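Local structure of citrate lyase, subunit 1 (Methanosaeta concilii, 6HXI) at residues 30-35 with 105-110; 58-63 with 70-75. The protein probably forms part of an ATP citrate lyase that uses ATP and coenzyme A to turn citrate into acetyl-CoA and oxaloacetate. One frame throughout, in Å; residues are numbered along the deposited sequence.

Interaction 1 (30-35 with 105-110); sequences GNLALV and YFLIEP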
# COMPACT_ATOMS: atom_id res chain seq x y z
N GLY C 30 40.09 9.26 58.18
CA GLY C 30 40.71 9.54 56.90
C GLY C 30 41.48 10.85 56.82
O GLY C 30 41.54 11.44 55.74
N ASN C 31 42.06 11.30 57.96
CA ASN C 31 42.81 12.57 58.06
C ASN C 31 44.05 12.56 57.18
O ASN C 31 45.14 12.16 57.61
CB ASN C 31 43.16 12.95 59.52
CG ASN C 31 42.00 13.03 60.47
OD1 ASN C 31 41.95 12.31 61.46
ND2 ASN C 31 41.02 13.89 60.20
N LEU C 32 43.87 12.99 55.92
CA LEU C 32 44.92 13.02 54.90
C LEU C 32 44.83 14.30 54.05
O LEU C 32 43.73 14.77 53.72
CB LEU C 32 44.81 11.79 53.99
CG LEU C 32 44.89 10.41 54.64
CD1 LEU C 32 43.95 9.45 53.98
CD2 LEU C 32 46.31 9.87 54.61
N ALA C 33 46.00 14.84 53.70
CA ALA C 33 46.13 16.03 52.87
C ALA C 33 47.27 15.84 51.88
O ALA C 33 48.38 15.46 52.29
CB ALA C 33 46.39 17.25 53.76
N LEU C 34 47.00 16.06 50.58
CA LEU C 34 48.03 15.95 49.54
C LEU C 34 48.40 17.33 49.03
O LEU C 34 47.52 18.12 48.70
CB LEU C 34 47.58 15.03 48.37
CG LEU C 34 48.67 14.68 47.32
CD1 LEU C 34 49.69 13.67 47.87
CD2 LEU C 34 48.05 14.16 46.05
N VAL C 35 49.71 17.61 48.95
CA VAL C 35 50.25 18.89 48.49
C VAL C 35 51.01 18.74 47.17
O VAL C 35 52.13 18.23 47.15
CB VAL C 35 51.08 19.61 49.60
CG1 VAL C 35 51.69 20.91 49.10
CG2 VAL C 35 50.22 19.87 50.83
N TYR C 105 55.03 16.25 45.05
CA TYR C 105 53.88 15.77 45.82
C TYR C 105 54.26 15.33 47.22
O TYR C 105 55.22 14.58 47.39
CB TYR C 105 53.10 14.69 45.06
CG TYR C 105 52.48 15.22 43.78
CD1 TYR C 105 51.21 15.80 43.79
CD2 TYR C 105 53.16 15.14 42.56
CE1 TYR C 105 50.65 16.31 42.62
CE2 TYR C 105 52.60 15.66 41.39
CZ TYR C 105 51.34 16.23 41.42
OH TYR C 105 50.78 16.72 40.26
N PHE C 106 53.53 15.85 48.23
CA PHE C 106 53.78 15.59 49.65
C PHE C 106 52.52 15.23 50.41
O PHE C 106 51.48 15.88 50.24
CB PHE C 106 54.44 16.81 50.33
CG PHE C 106 55.76 17.23 49.73
CD1 PHE C 106 55.81 18.12 48.66
CD2 PHE C 106 56.96 16.74 50.22
CE1 PHE C 106 57.03 18.49 48.08
CE2 PHE C 106 58.18 17.10 49.65
CZ PHE C 106 58.21 17.98 48.59
N LEU C 107 52.61 14.21 51.27
CA LEU C 107 51.48 13.80 52.08
C LEU C 107 51.58 14.37 53.50
O LEU C 107 52.64 14.29 54.13
CB LEU C 107 51.36 12.25 52.10
CG LEU C 107 50.36 11.62 53.10
CD1 LEU C 107 48.90 11.84 52.68
CD2 LEU C 107 50.65 10.16 53.30
N ILE C 108 50.47 14.95 53.99
CA ILE C 108 50.35 15.45 55.36
C ILE C 108 49.31 14.60 56.11
O ILE C 108 48.19 14.39 55.63
CB ILE C 108 50.12 16.99 55.53
CG1 ILE C 108 50.97 17.80 54.53
CG2 ILE C 108 50.43 17.41 56.99
CD1 ILE C 108 50.52 19.23 54.34
N GLU C 109 49.73 14.09 57.26
CA GLU C 109 48.88 13.25 58.10
C GLU C 109 49.20 13.42 59.61
O GLU C 109 50.30 13.86 59.93
CB GLU C 109 48.98 11.78 57.66
CG GLU C 109 50.32 11.12 57.91
CD GLU C 109 50.39 9.65 57.56
OE1 GLU C 109 49.32 9.04 57.30
OE2 GLU C 109 51.51 9.09 57.58
N PRO C 110 48.27 13.04 60.53
CA PRO C 110 48.59 13.15 61.97
C PRO C 110 49.71 12.21 62.42
O PRO C 110 49.84 11.10 61.90
CB PRO C 110 47.27 12.81 62.65
CG PRO C 110 46.51 11.99 61.67
CD PRO C 110 46.91 12.49 60.32
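The carbonyl oxygen of Ala33 receives the shortest hydrogen bond of this contact. Ile108 N lies 2.7 Å from Ala33 O, and the N-H points almost straight at it (171°). Leu107 CA adds a CA-H...O contact to the same oxygen. Ala33 N returns a bond to Ile108 O at 3.0 Å. Val35 and Phe106 form the next hydrogen-bonded pair, with Val35 N 2.8 Å from Phe106 O. This is antiparallel pairing of strands 33-35 and 106-110. Leu34 and Leu107 make the non-hydrogen-bonded pair between the two.

Ala33, Val35, Phe106 and Ile108 share one face, turned to helix 79-89. There Ile108 CG1 is anti to its carbonyl carbon, and a nearly extended second torsion (162°) carries CD1 to Val35 CG2, at 3.6 Å. Leu34 and Leu107 share the other face, against Tyr9 of helix 8-18. On that side Leu32 CD2 meets Leu107 CD1 at 3.8 Å. Glu109 runs alongside Leu32, and its OE1 forms a salt bridge with Lys12. At the far end the Pro110 ring packs against Asn31, CD 3.9 Å from Asn31 CB.

Four backbone bonds tie the strands together across the contact. Apolar side chains pack on both faces, and Glu109 brings a charge to the side of Leu32 and Leu107. The buried carboxylate of Glu109 is paired with a lysine, which would probably keep it ionised.

Interaction 2 (58-63 with 70-75); sequences VKPDQL and LGLVLL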
# COMPACT_ATOMS: atom_id res chain seq x y z
N VAL C 58 54.93 14.97 57.54
CA VAL C 58 54.91 15.39 56.14
C VAL C 58 56.10 14.73 55.42
O VAL C 58 57.23 14.78 55.90
CB VAL C 58 54.74 16.93 55.92
CG1 VAL C 58 55.77 17.75 56.69
CG2 VAL C 58 54.71 17.31 54.44
N LYS C 59 55.79 14.00 54.34
CA LYS C 59 56.75 13.22 53.56
C LYS C 59 56.41 13.23 52.05
O LYS C 59 55.23 13.33 51.70
CB LYS C 59 56.81 11.77 54.09
CG LYS C 59 55.46 11.05 54.20
CD LYS C 59 55.55 9.79 55.03
CE LYS C 59 54.20 9.39 55.57
NZ LYS C 59 54.21 8.00 56.11
N PRO C 60 57.42 13.11 51.14
CA PRO C 60 57.10 13.09 49.70
C PRO C 60 56.36 11.82 49.26
O PRO C 60 56.74 10.71 49.66
CB PRO C 60 58.46 13.25 49.02
CG PRO C 60 59.44 12.75 50.00
CD PRO C 60 58.88 12.97 51.37
N ASP C 61 55.29 11.99 48.46
CA ASP C 61 54.44 10.92 47.95
C ASP C 61 54.60 10.79 46.43
O ASP C 61 53.66 11.03 45.68
CB ASP C 61 52.97 11.16 48.37
CG ASP C 61 52.09 9.92 48.39
OD1 ASP C 61 52.59 8.82 48.04
OD2 ASP C 61 50.91 10.05 48.75
N GLN C 62 55.80 10.40 45.98
CA GLN C 62 56.11 10.26 44.56
C GLN C 62 56.61 8.85 44.20
O GLN C 62 57.36 8.67 43.23
CB GLN C 62 57.07 11.37 44.10
CG GLN C 62 56.35 12.67 43.77
CD GLN C 62 57.31 13.80 43.53
OE1 GLN C 62 57.88 14.37 44.46
NE2 GLN C 62 57.50 14.18 42.27
N LEU C 63 56.12 7.85 44.95
CA LEU C 63 56.39 6.41 44.79
C LEU C 63 57.87 6.06 45.09
O LEU C 63 58.63 5.69 44.19
CB LEU C 63 55.92 5.86 43.41
CG LEU C 63 54.52 6.32 42.91
CD1 LEU C 63 54.33 6.02 41.45
CD2 LEU C 63 53.42 5.66 43.69
N LEU C 70 66.32 8.27 53.45
CA LEU C 70 66.84 9.36 52.61
C LEU C 70 66.82 10.64 53.44
O LEU C 70 67.34 11.67 53.00
CB LEU C 70 65.99 9.54 51.34
CG LEU C 70 65.65 8.29 50.52
CD1 LEU C 70 64.25 8.39 49.94
CD2 LEU C 70 66.68 8.04 49.43
N GLY C 71 66.21 10.56 54.63
CA GLY C 71 66.07 11.65 55.58
C GLY C 71 65.12 12.73 55.10
O GLY C 71 65.41 13.92 55.25
N LEU C 72 63.98 12.31 54.52
CA LEU C 72 62.97 13.21 53.96
C LEU C 72 61.66 13.29 54.76
O LEU C 72 60.92 14.26 54.60
CB LEU C 72 62.69 12.86 52.49
CG LEU C 72 63.71 13.39 51.49
CD1 LEU C 72 63.91 12.43 50.36
CD2 LEU C 72 63.30 14.76 50.97
N VAL C 73 61.38 12.30 55.63
CA VAL C 73 60.16 12.28 56.45
C VAL C 73 60.30 13.26 57.62
O VAL C 73 61.26 13.15 58.40
CB VAL C 73 59.79 10.85 56.94
CG1 VAL C 73 58.50 10.86 57.76
CG2 VAL C 73 59.66 9.87 55.77
N LEU C 74 59.35 14.21 57.75
CA LEU C 74 59.32 15.17 58.85
C LEU C 74 58.34 14.64 59.89
O LEU C 74 57.15 14.53 59.61
CB LEU C 74 58.92 16.57 58.36
CG LEU C 74 59.32 17.73 59.28
CD1 LEU C 74 60.70 18.27 58.91
CD2 LEU C 74 58.31 18.85 59.21
N LEU C 75 58.85 14.25 61.08
CA LEU C 75 58.05 13.67 62.16
C LEU C 75 57.78 14.63 63.31
O LEU C 75 58.67 15.38 63.71
CB LEU C 75 58.72 12.39 62.70
CG LEU C 75 58.74 11.20 61.77
CD1 LEU C 75 60.15 10.94 61.25
CD2 LEU C 75 58.20 9.97 62.46
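Val58 and Leu74 lie side by side and point the same way from the sheet. Val58 CG1 touches Leu74 CD2 at 3.7 Å and also rests on Leu74 CB. CG1 is placed between the backbone N and the carbonyl carbon (chi1 53°), which turns it to this neighbour. Two backbone bonds fix the pair as antiparallel and hydrogen-bonded. Leu74 N gives to Val58 O at 2.9 Å. Val58 N gives to Leu74 O at 3.1 Å.

Lys59 and Val73 also run side by side. Val73 CG2 touches Lys59 CB at 3.8 Å, and Val73 CG1 and CG2 both lie 4.2 Å from Lys59 CD. The extended chain then carries NZ past Val73 to salt bridges with Glu8 and Asp214. An alanine in place of Val73 would remove both methyls and would probably open a gap beside the aliphatic part of Lys59. Pro60 and Leu72 meet differently: their side chains cross at about a right angle, with Pro60 CD 4.0 Å from Leu72 CB.

The pairing joins strand 56-60 to the short edge strand 74-75 of the four-stranded sheet. Tyr85 of helix 79-89 packs on Val58, Pro60 and Leu74. On its other side strand 56-60 is bonded to strand 106-110.

Both contacts belong to one four-stranded antiparallel sheet in the ATP-grasp region. Interaction 1 pairs strand 106-110 with the outer strand 33-35. Interaction 2 pairs strand 56-60 with the outer strand 74-75. The two inner strands are neighbours, and Leu107 N to Lys59 O (2.8 Å) is a probable hydrogen bond between them. Interaction 1 is the more buried, with two full hydrogen-bonded pairs and helices over both faces. Interaction 2 is smaller and partly buried, with one such pair. Helix 79-89 packs on both contacts. Their charged residues also meet: a long, weak ion pair joins Glu109 of interaction 1 to Lys59 of interaction 2.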